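Local coordinates for putative exported protein (Bacteroides fragilis, PDB 4RAA) that is of unknown function but folds as a six-bladed beta-propeller of the YWTD superfamily and is probably exported from the cytoplasm, at residues D167-K175 and Y207-V215; Y270-L280 and Y289-Q297. All blocks are in the same frame, centred on the assembly; numbering follows the deposited sequence.

Contact 1: residues D167-K175 and Y207-V215; sequences DIIDYKMNK and YRVGTSEIV
Lys172 and Met173, the latter present as selenomethionine, carry the dense part of this contact, pressing onto the hairpin made by 207-215. The lysine is buried, and its length serves two purposes. Its CB rests 4.0 Å from Ile214 CD1, and a bend beyond it (chi2 -61°) followed by an extended run lays CD against the same methyl and carries the terminal amine to the loop between the hairpin strands. There Lys172 NZ donates to Thr211 O at 2.7 Å, approaching from above the carbonyl plane rather than along a lone pair. Its charge is met within its own strand, where Lys172 NZ and Asp170 OD2 form a salt bridge of 3.2 Å. Carbonyl and carboxylate together satisfy and balance the amine of a buried lysine.

Met173 makes a Met-aromatic contact with Tyr207: its SE stands 4.5 Å from the ring centroid, 36° off the ring normal, and the unbranched, flexible side chain lets its CE reach Tyr207 CE1 at 3.5 Å. The tyrosine hydroxyl is occupied elsewhere, bonding to Asp203. In the propeller, strand 168-174 is the outermost strand of one four-stranded sheet, and 207-215 is the end of the hairpin 203-222 in another, consistent with a junction between blades. A classic beta bulge, with Ile169 and Asp170 both facing Val161, interrupts the outer strand.

Toward that bulge the contact thins. Ile169 is exposed and meets the hairpin through a single methyl pair, its CG2 lying 4.0 Å from Thr211 CG2. Thr211 suits the rim, offering this methyl while its hydroxyl bonds to Asp139 and Asn141. Beyond it Ser212 and Glu213 face solvent, and Glu213 OE1 pairs with Arg208 NH2 at 2.8 Å.

Contact 2: residues Y270-L280 and Y289-Q297; sequences YMKNKEKYIGL and YNYPIKIFQ
Tyr270 meets Asn290 with ring and amide nearly coplanar, their planes 11° apart although the two side chains cross at about a right angle. The phenol OH donates to Asn290 OD1 at 2.7 Å, and the oxygen lies at the edge of the ring. Gly279, the cross-strand partner of Asn290, suits this arrangement: with only hydrogens on its CA, which is 3.8 Å from Asn290 OD1, the amide can lie close over the strand. Asn290 ND2 is bonded to Glu15 O.

On the opposite face of the sheet the contact is apolar. Ile278 has CG1 anti to its backbone N (chi1 -178°), which turns CG2 onto the face of Phe296, 3.9 Å from the ring centroid and 16° off its normal, a CH-pi contact. Leu280 approaches the same ring differently, at its edge, with CD1 3.8 Å from Phe296 CE1; that methyl also sits 3.7 Å from Tyr291 CE1. The leucine methyl thus bridges the two aromatic rings, while the isoleucine methyl lies on one face of Phe296.

Tyr277 lies obliquely against Pro292, its CE2 3.9 Å from the proline CB. Because this pair is non-hydrogen-bonded, the missing N-H of proline costs the ladder nothing. Pro292 is also the N-cap residue of the following helix, and Ile293 N continues the ladder by donating to Lys276 O at 2.8 Å.

The antiparallel hairpin 275-292 forms the outer half of a four-stranded sheet, beside strand 265-272, whose Phe267 touches Ile278 and Leu280. Helix 293-299 folds back over it, and helix 21-24 packs against Tyr289, Tyr291 and Phe296.

How the contacts relate
Contact 1 lies at the surface and contact 2 in the interior, their centres about 31 Å apart and their nearest atoms about 16 Å apart. They share no strand or helix and follow one another along the chain. Contact 2 joins neighbouring strands of one sheet and the helix that follows the last of them, so a regular backbone ladder sets its register and the side chains add mostly apolar and aromatic packing. Contact 1 instead joins strands of two different sheets, with no backbone ladder between them. A buried polar pair appears in contact 2 as tyrosine and asparagine, whereas in contact 1 a buried lysine amine bonds across to a backbone carbonyl, its charge balanced by an aspartate of its own strand.

Contact 1: residues D167-K175 and Y207-V215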
# COMPACT_ATOMS: atom_id res chain seq x y z
N ASP A 167 6.62 1.89 8.08
CA ASP A 167 7.19 1.30 9.30
C ASP A 167 7.68 2.46 10.18
O ASP A 167 8.31 3.39 9.67
CB ASP A 167 8.34 0.33 8.98
CG ASP A 167 7.88 -0.90 8.20
OD1 ASP A 167 6.69 -1.30 8.30
OD2 ASP A 167 8.72 -1.49 7.50
N ILE A 168 7.38 2.40 11.48
CA ILE A 168 7.69 3.48 12.42
C ILE A 168 9.19 3.59 12.68
O ILE A 168 9.79 2.59 13.07
CB ILE A 168 6.93 3.31 13.78
CG1 ILE A 168 5.41 3.40 13.55
CG2 ILE A 168 7.38 4.35 14.82
CD1 ILE A 168 4.54 2.98 14.72
N ILE A 169 9.76 4.78 12.46
CA ILE A 169 11.19 5.05 12.73
C ILE A 169 11.33 5.56 14.16
O ILE A 169 12.10 4.99 14.94
CB ILE A 169 11.82 6.04 11.72
CG1 ILE A 169 11.78 5.43 10.31
CG2 ILE A 169 13.27 6.37 12.11
CD1 ILE A 169 12.21 6.36 9.19
N ASP A 170 10.61 6.64 14.50
CA ASP A 170 10.62 7.19 15.86
C ASP A 170 9.32 7.90 16.22
O ASP A 170 8.69 8.50 15.36
CB ASP A 170 11.82 8.14 16.05
CG ASP A 170 12.15 8.44 17.53
OD1 ASP A 170 11.67 7.77 18.46
OD2 ASP A 170 12.96 9.36 17.75
N TYR A 171 8.95 7.81 17.50
CA TYR A 171 7.77 8.46 18.05
C TYR A 171 8.25 9.82 18.56
O TYR A 171 9.31 9.90 19.19
CB TYR A 171 7.18 7.66 19.21
CG TYR A 171 6.81 6.23 18.90
CD1 TYR A 171 7.76 5.20 19.01
CD2 TYR A 171 5.50 5.90 18.52
CE1 TYR A 171 7.42 3.88 18.73
CE2 TYR A 171 5.15 4.58 18.25
CZ TYR A 171 6.10 3.57 18.35
OH TYR A 171 5.75 2.27 18.07
N LYS A 172 7.44 10.85 18.33
CA LYS A 172 7.79 12.24 18.63
C LYS A 172 6.77 12.94 19.52
O LYS A 172 5.57 12.81 19.30
CB LYS A 172 7.89 13.03 17.31
CG LYS A 172 8.88 12.48 16.27
CD LYS A 172 10.31 12.48 16.79
CE LYS A 172 11.32 12.14 15.70
NZ LYS A 172 12.72 12.13 16.22
N MSE A 173 7.28 13.71 20.49
CA MSE A 173 6.49 14.51 21.45
C MSE A 173 5.58 13.74 22.37
O MSE A 173 4.54 13.23 21.96
CB MSE A 173 5.71 15.63 20.78
CG MSE A 173 6.68 16.78 20.56
SE MSE A 173 5.91 17.94 19.21
CE MSE A 173 4.74 18.80 20.52
N ASN A 174 5.96 13.73 23.65
CA ASN A 174 5.22 13.05 24.71
C ASN A 174 3.84 13.69 24.93
O ASN A 174 3.74 14.91 25.02
CB ASN A 174 6.04 13.11 26.01
CG ASN A 174 5.52 12.16 27.05
OD1 ASN A 174 5.03 12.58 28.10
ND2 ASN A 174 5.57 10.86 26.75
N LYS A 175 2.80 12.84 25.01
CA LYS A 175 1.39 13.26 25.19
C LYS A 175 0.92 12.82 26.58
O LYS A 175 0.63 11.64 26.81
CB LYS A 175 0.53 12.65 24.09
CG LYS A 175 -0.98 12.91 24.17
CD LYS A 175 -1.70 12.65 22.84
CE LYS A 175 -1.72 11.18 22.47
NZ LYS A 175 -2.14 10.86 21.08
N TYR A 207 7.48 23.43 17.18
CA TYR A 207 8.70 22.64 17.10
C TYR A 207 9.03 22.32 15.65
O TYR A 207 8.15 21.98 14.89
CB TYR A 207 8.53 21.32 17.87
CG TYR A 207 8.22 21.49 19.35
CD1 TYR A 207 6.89 21.61 19.79
CD2 TYR A 207 9.24 21.53 20.31
CE1 TYR A 207 6.59 21.76 21.14
CE2 TYR A 207 8.95 21.69 21.66
CZ TYR A 207 7.63 21.80 22.07
OH TYR A 207 7.34 21.95 23.39
N ARG A 208 10.31 22.45 15.28
CA ARG A 208 10.81 22.07 13.96
C ARG A 208 11.10 20.59 14.14
O ARG A 208 11.91 20.24 14.99
CB ARG A 208 12.10 22.83 13.65
CG ARG A 208 12.62 22.70 12.22
CD ARG A 208 13.99 23.35 12.12
NE ARG A 208 15.01 22.47 12.67
CZ ARG A 208 16.20 22.84 13.18
NH1 ARG A 208 16.57 24.12 13.29
NH2 ARG A 208 17.02 21.89 13.64
N VAL A 209 10.39 19.72 13.41
CA VAL A 209 10.52 18.26 13.55
C VAL A 209 11.21 17.61 12.36
O VAL A 209 10.73 17.72 11.24
CB VAL A 209 9.15 17.56 13.71
CG1 VAL A 209 9.32 16.05 13.92
CG2 VAL A 209 8.35 18.20 14.85
N GLY A 210 12.32 16.92 12.64
CA GLY A 210 13.06 16.12 11.65
C GLY A 210 13.01 14.66 12.09
O GLY A 210 12.34 14.34 13.08
N THR A 211 13.72 13.78 11.38
CA THR A 211 13.75 12.35 11.74
C THR A 211 14.39 12.10 13.12
O THR A 211 13.87 11.29 13.89
CB THR A 211 14.44 11.50 10.64
OG1 THR A 211 13.73 11.67 9.41
CG2 THR A 211 14.46 10.01 11.00
N SER A 212 15.48 12.81 13.45
CA SER A 212 16.20 12.66 14.74
C SER A 212 16.30 13.98 15.52
O SER A 212 17.32 14.23 16.17
CB SER A 212 17.61 12.13 14.49
OG SER A 212 17.54 10.97 13.70
N GLU A 213 15.23 14.79 15.49
CA GLU A 213 15.20 16.10 16.16
C GLU A 213 13.82 16.63 16.56
O GLU A 213 12.86 16.47 15.81
CB GLU A 213 15.79 17.18 15.24
CG GLU A 213 17.30 17.20 15.11
CD GLU A 213 17.81 18.44 14.37
OE1 GLU A 213 17.03 19.12 13.67
OE2 GLU A 213 19.03 18.73 14.50
N ILE A 214 13.77 17.25 17.74
CA ILE A 214 12.63 18.05 18.19
C ILE A 214 13.32 19.28 18.76
O ILE A 214 13.96 19.18 19.82
CB ILE A 214 11.73 17.38 19.27
CG1 ILE A 214 11.05 16.13 18.70
CG2 ILE A 214 10.68 18.36 19.80
CD1 ILE A 214 10.03 16.39 17.61
N VAL A 215 13.22 20.41 18.04
CA VAL A 215 13.87 21.67 18.42
C VAL A 215 12.82 22.77 18.35
O VAL A 215 12.24 22.98 17.28
CB VAL A 215 15.06 21.99 17.47
CG1 VAL A 215 15.68 23.35 17.79
CG2 VAL A 215 16.10 20.88 17.55

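Contact 2: residues Y270-L280 and Y289-Q297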
# COMPACT_ATOMS: atom_id res chain seq x y z
N TYR A 270 -7.01 32.22 17.43
CA TYR A 270 -7.32 31.52 18.68
C TYR A 270 -8.68 31.93 19.27
O TYR A 270 -9.30 32.87 18.79
CB TYR A 270 -6.18 31.72 19.70
CG TYR A 270 -5.94 33.14 20.16
CD1 TYR A 270 -5.08 33.99 19.46
CD2 TYR A 270 -6.54 33.63 21.33
CE1 TYR A 270 -4.86 35.30 19.89
CE2 TYR A 270 -6.32 34.94 21.77
CZ TYR A 270 -5.47 35.77 21.05
OH TYR A 270 -5.25 37.04 21.49
N MSE A 271 -9.11 31.20 20.30
CA MSE A 271 -10.38 31.45 20.98
C MSE A 271 -10.17 31.64 22.46
O MSE A 271 -9.31 30.98 23.06
CB MSE A 271 -11.29 30.27 20.68
CG MSE A 271 -11.73 30.28 19.22
SE MSE A 271 -13.66 29.92 19.19
CE MSE A 271 -13.52 28.58 17.74
N LYS A 272 -10.95 32.55 23.04
CA LYS A 272 -10.85 32.93 24.45
C LYS A 272 -12.15 33.58 24.88
O LYS A 272 -12.65 34.46 24.16
CB LYS A 272 -9.70 33.93 24.64
CG LYS A 272 -9.38 34.31 26.09
CD LYS A 272 -8.49 35.54 26.23
CE LYS A 272 -9.18 36.85 25.88
NZ LYS A 272 -8.33 38.03 26.23
N ASN A 273 -12.69 33.18 26.03
CA ASN A 273 -13.96 33.71 26.54
C ASN A 273 -15.06 33.67 25.45
O ASN A 273 -15.82 34.63 25.29
CB ASN A 273 -13.78 35.15 27.08
CG ASN A 273 -12.77 35.25 28.22
OD1 ASN A 273 -11.77 35.96 28.11
ND2 ASN A 273 -13.05 34.58 29.34
N LYS A 274 -15.11 32.57 24.68
CA LYS A 274 -16.07 32.37 23.58
C LYS A 274 -15.95 33.33 22.37
O LYS A 274 -16.89 33.39 21.56
CB LYS A 274 -17.52 32.39 24.11
CG LYS A 274 -17.76 31.70 25.45
CD LYS A 274 -19.24 31.54 25.75
CE LYS A 274 -19.45 30.62 26.94
NZ LYS A 274 -20.89 30.31 27.15
N GLU A 275 -14.83 34.06 22.22
CA GLU A 275 -14.63 35.04 21.11
C GLU A 275 -13.36 34.75 20.31
O GLU A 275 -12.36 34.35 20.88
CB GLU A 275 -14.58 36.49 21.65
CG GLU A 275 -15.86 37.01 22.31
CD GLU A 275 -17.06 37.18 21.37
OE1 GLU A 275 -16.91 37.11 20.12
OE2 GLU A 275 -18.18 37.41 21.88
N LYS A 276 -13.41 34.99 19.00
CA LYS A 276 -12.28 34.73 18.08
C LYS A 276 -11.32 35.93 18.00
O LYS A 276 -11.75 37.06 17.80
CB LYS A 276 -12.77 34.44 16.66
CG LYS A 276 -13.71 33.25 16.52
CD LYS A 276 -14.32 33.20 15.13
CE LYS A 276 -15.32 32.07 15.02
NZ LYS A 276 -15.93 32.01 13.66
N TYR A 277 -10.02 35.65 18.13
CA TYR A 277 -8.95 36.66 18.06
C TYR A 277 -7.91 36.26 17.02
O TYR A 277 -7.84 35.10 16.62
CB TYR A 277 -8.24 36.79 19.41
CG TYR A 277 -9.13 37.27 20.53
CD1 TYR A 277 -9.89 36.37 21.27
CD2 TYR A 277 -9.22 38.63 20.85
CE1 TYR A 277 -10.73 36.80 22.30
CE2 TYR A 277 -10.06 39.08 21.88
CZ TYR A 277 -10.81 38.16 22.60
OH TYR A 277 -11.63 38.56 23.61
N ILE A 278 -7.11 37.24 16.59
CA ILE A 278 -5.99 36.98 15.68
C ILE A 278 -4.77 37.84 16.02
O ILE A 278 -4.85 39.07 16.10
CB ILE A 278 -6.35 37.10 14.19
CG1 ILE A 278 -5.12 36.75 13.32
CG2 ILE A 278 -6.91 38.49 13.84
CD1 ILE A 278 -5.43 36.53 11.86
N GLY A 279 -3.64 37.15 16.20
CA GLY A 279 -2.36 37.75 16.51
C GLY A 279 -1.48 37.69 15.27
O GLY A 279 -1.27 36.60 14.72
N LEU A 280 -0.99 38.85 14.83
CA LEU A 280 -0.12 38.98 13.66
C LEU A 280 1.27 39.23 14.21
O LEU A 280 1.41 40.05 15.12
CB LEU A 280 -0.57 40.18 12.81
CG LEU A 280 -2.08 40.37 12.58
CD1 LEU A 280 -2.41 41.66 11.84
CD2 LEU A 280 -2.67 39.18 11.83
N TYR A 289 0.77 42.26 16.95
CA TYR A 289 -0.48 43.04 16.90
C TYR A 289 -1.63 42.07 17.11
O TYR A 289 -1.75 41.12 16.34
CB TYR A 289 -0.66 43.73 15.54
CG TYR A 289 0.49 44.60 15.09
CD1 TYR A 289 1.56 44.05 14.38
CD2 TYR A 289 0.51 45.97 15.36
CE1 TYR A 289 2.62 44.84 13.95
CE2 TYR A 289 1.58 46.78 14.94
CZ TYR A 289 2.63 46.21 14.23
OH TYR A 289 3.69 46.99 13.82
N ASN A 290 -2.47 42.30 18.12
CA ASN A 290 -3.58 41.41 18.46
C ASN A 290 -4.92 42.10 18.26
O ASN A 290 -5.10 43.23 18.70
CB ASN A 290 -3.44 40.97 19.91
CG ASN A 290 -4.33 39.78 20.25
OD1 ASN A 290 -4.18 38.71 19.67
ND2 ASN A 290 -5.22 39.96 21.20
N TYR A 291 -5.87 41.40 17.63
CA TYR A 291 -7.20 41.94 17.30
C TYR A 291 -8.31 40.93 17.52
O TYR A 291 -8.14 39.77 17.14
CB TYR A 291 -7.27 42.28 15.81
CG TYR A 291 -6.26 43.28 15.29
CD1 TYR A 291 -4.98 42.86 14.91
CD2 TYR A 291 -6.59 44.64 15.14
CE1 TYR A 291 -4.04 43.76 14.42
CE2 TYR A 291 -5.66 45.55 14.64
CZ TYR A 291 -4.38 45.11 14.29
OH TYR A 291 -3.44 45.97 13.81
N PRO A 292 -9.44 41.35 18.15
CA PRO A 292 -10.61 40.46 18.11
C PRO A 292 -11.07 40.44 16.64
O PRO A 292 -11.08 41.51 16.02
CB PRO A 292 -11.66 41.17 18.99
CG PRO A 292 -10.94 42.25 19.73
CD PRO A 292 -9.66 42.54 18.99
N ILE A 293 -11.42 39.27 16.09
CA ILE A 293 -11.84 39.20 14.67
C ILE A 293 -12.99 40.16 14.31
O ILE A 293 -13.01 40.68 13.19
CB ILE A 293 -12.03 37.73 14.17
CG1 ILE A 293 -10.63 37.09 13.98
CG2 ILE A 293 -12.78 37.64 12.84
CD1 ILE A 293 -10.60 35.60 13.68
N LYS A 294 -13.90 40.44 15.25
CA LYS A 294 -14.98 41.44 15.02
C LYS A 294 -14.41 42.82 14.60
O LYS A 294 -14.97 43.49 13.74
CB LYS A 294 -15.92 41.62 16.23
CG LYS A 294 -17.12 40.67 16.28
CD LYS A 294 -16.74 39.22 16.55
CE LYS A 294 -17.95 38.30 16.47
NZ LYS A 294 -19.03 38.68 17.42
N ILE A 295 -13.30 43.21 15.23
CA ILE A 295 -12.62 44.47 14.94
C ILE A 295 -11.80 44.31 13.65
O ILE A 295 -11.89 45.18 12.78
CB ILE A 295 -11.77 44.97 16.15
CG1 ILE A 295 -12.68 45.56 17.26
CG2 ILE A 295 -10.75 46.04 15.75
CD1 ILE A 295 -13.63 44.59 17.95
N PHE A 296 -11.02 43.22 13.55
CA PHE A 296 -10.15 42.91 12.39
C PHE A 296 -10.86 42.96 11.04
O PHE A 296 -10.38 43.61 10.11
CB PHE A 296 -9.52 41.51 12.58
CG PHE A 296 -8.41 41.17 11.62
CD1 PHE A 296 -7.14 41.72 11.77
CD2 PHE A 296 -8.61 40.24 10.60
CE1 PHE A 296 -6.11 41.39 10.90
CE2 PHE A 296 -7.57 39.90 9.73
CZ PHE A 296 -6.32 40.48 9.88
N GLN A 297 -12.00 42.29 10.93
CA GLN A 297 -12.77 42.24 9.67
C GLN A 297 -13.41 43.59 9.26
O GLN A 297 -13.50 43.88 8.06
CB GLN A 297 -13.82 41.13 9.73
CG GLN A 297 -15.00 41.41 10.64
CD GLN A 297 -15.78 40.18 11.05
OE1 GLN A 297 -15.52 39.06 10.59
NE2 GLN A 297 -16.74 40.38 11.94